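Local coordinates for protein phosphopantothenoylcysteine decarboxylase (Cryptococcus neoformans, PDB 6EOA) that binds flavin mononucleotide and probably decarboxylates phosphopantothenoylcysteine in coenzyme A biosynthesis, at residues L123-E126 and L127-A131. Sequence-based numbering, arbitrary orientation.
Sequences LHIE and LRRWA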
# COMPACT_ATOMS: atom_id res chain seq x y z
N LEU A 123 -12.58 15.21 -5.94
CA LEU A 123 -13.73 14.41 -5.50
C LEU A 123 -13.76 14.16 -3.99
O LEU A 123 -14.80 14.37 -3.36
CB LEU A 123 -13.76 13.07 -6.24
CG LEU A 123 -14.94 12.16 -5.88
CD1 LEU A 123 -16.27 12.88 -6.09
CD2 LEU A 123 -14.89 10.87 -6.68
N HIS A 124 -12.64 13.73 -3.41
CA HIS A 124 -12.65 13.38 -1.99
C HIS A 124 -12.81 14.63 -1.12
O HIS A 124 -13.21 14.54 0.04
CB HIS A 124 -11.38 12.60 -1.60
CG HIS A 124 -10.12 13.41 -1.64
ND1 HIS A 124 -9.21 13.31 -2.68
CD2 HIS A 124 -9.59 14.30 -0.77
CE1 HIS A 124 -8.19 14.12 -2.44
NE2 HIS A 124 -8.40 14.73 -1.29
N ILE A 125 -12.51 15.80 -1.68
CA ILE A 125 -12.77 17.06 -1.00
C ILE A 125 -14.26 17.38 -1.05
O ILE A 125 -14.85 17.76 -0.04
CB ILE A 125 -11.96 18.23 -1.62
CG1 ILE A 125 -10.46 17.99 -1.44
CG2 ILE A 125 -12.36 19.55 -0.99
CD1 ILE A 125 -10.03 17.78 -0.00
N GLU A 126 -14.85 17.22 -2.23
CA GLU A 126 -16.29 17.45 -2.40
C GLU A 126 -17.11 16.54 -1.49
O GLU A 126 -18.13 16.95 -0.93
CB GLU A 126 -16.70 17.23 -3.86
CG GLU A 126 -15.94 18.10 -4.86
CD GLU A 126 -16.20 19.58 -4.67
OE1 GLU A 126 -17.04 20.14 -5.40
OE2 GLU A 126 -15.54 20.19 -3.79
N LEU A 127 -16.67 15.29 -1.35
CA LEU A 127 -17.38 14.31 -0.53
C LEU A 127 -17.25 14.63 0.95
O LEU A 127 -18.19 14.43 1.72
CB LEU A 127 -16.86 12.90 -0.82
CG LEU A 127 -17.38 12.24 -2.09
CD1 LEU A 127 -16.57 11.02 -2.45
CD2 LEU A 127 -18.85 11.87 -1.93
N ARG A 128 -16.09 15.15 1.35
CA ARG A 128 -15.86 15.55 2.74
C ARG A 128 -16.79 16.69 3.15
O ARG A 128 -17.34 16.69 4.25
CB ARG A 128 -14.41 15.97 2.95
CG ARG A 128 -14.20 16.67 4.28
CD ARG A 128 -13.02 17.60 4.23
NE ARG A 128 -13.34 18.90 3.64
CZ ARG A 128 -12.42 19.77 3.25
NH1 ARG A 128 -11.13 19.48 3.39
NH2 ARG A 128 -12.78 20.94 2.73
N ARG A 129 -16.93 17.67 2.25
CA ARG A 129 -17.80 18.81 2.50
C ARG A 129 -19.26 18.38 2.62
O ARG A 129 -19.98 18.81 3.52
CB ARG A 129 -17.66 19.84 1.37
CG ARG A 129 -16.26 20.43 1.25
CD ARG A 129 -16.16 21.40 0.07
NE ARG A 129 -14.86 22.06 0.03
CZ ARG A 129 -14.32 22.58 -1.08
NH1 ARG A 129 -14.97 22.50 -2.23
NH2 ARG A 129 -13.13 23.16 -1.03
N TRP A 130 -19.66 17.51 1.70
CA TRP A 130 -21.02 17.00 1.60
C TRP A 130 -21.45 16.21 2.84
O TRP A 130 -22.54 16.43 3.38
CB TRP A 130 -21.14 16.12 0.35
CG TRP A 130 -22.53 15.65 0.02
CD1 TRP A 130 -23.46 16.33 -0.71
CD2 TRP A 130 -23.13 14.40 0.37
NE1 TRP A 130 -24.61 15.58 -0.82
CE2 TRP A 130 -24.43 14.39 -0.16
CE3 TRP A 130 -22.69 13.29 1.10
CZ2 TRP A 130 -25.30 13.32 0.00
CZ3 TRP A 130 -23.56 12.22 1.26
CH2 TRP A 130 -24.84 12.24 0.72
N ALA A 131 -20.59 15.29 3.27
CA ALA A 131 -20.93 14.31 4.31
C ALA A 131 -21.23 14.93 5.68
O ALA A 131 -20.49 15.78 6.18
CB ALA A 131 -19.80 13.30 4.45
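Glu126 and Arg129, three residues apart on helix 123-130, form a salt bridge on a solvent-facing side of the helix. Glu126 OE2 lies 2.8 Å from Arg129 NH1. The carboxylate and guanidinium planes are turned 75° apart, so the two groups do not pair flat. The Glu126 chain bends at chi2, which swings the carboxylate outward and brings OE2 to Arg129 NH1. Arg129 instead stays extended from CG to NE and carries its guanidinium back past Ile125. There CG2 of Ile125 sits over the centre of one guanidinium face, 3.6 Å from Arg129 CZ. This methyl and the carboxylate together probably help to hold the group in place.

Four i to i+4 backbone bonds join the two halves of the helix, and Ala131 N to Leu127 O continues the pattern. Leu127 N to Leu123 O is the shortest of the four, at 2.9 Å. Arg129 N and Trp130 N bond to the carbonyls of Ile125 and Glu126. The bond from Arg128 N to His124 O is longer, at 3.2 Å, and its donor stands 47° out of the carbonyl plane.

Arg128 runs alongside Ile125, pointing the same way. Its NH1 is 3.9 Å from Ile125 CD1. On another side of the helix, Leu123 CG meets Leu127 CD1 at 4.0 Å. Leu123 reaches this position with CG anti to its own N (chi1 -179°).

The helix packs on the parallel sheet of a flavoprotein fold. Leu127 rests on Val68 of strand 63-69, and Trp130 spans that strand and strand 35-41. Helix 155-162 covers Leu123, His124 and Arg128. Ile125 and Arg128 pack on Asn176 of the second subunit. His124 touches a bound flavin mononucleotide, placing the start of the helix beside a cofactor site. Its other end leads through Ala131 into strand 133-139.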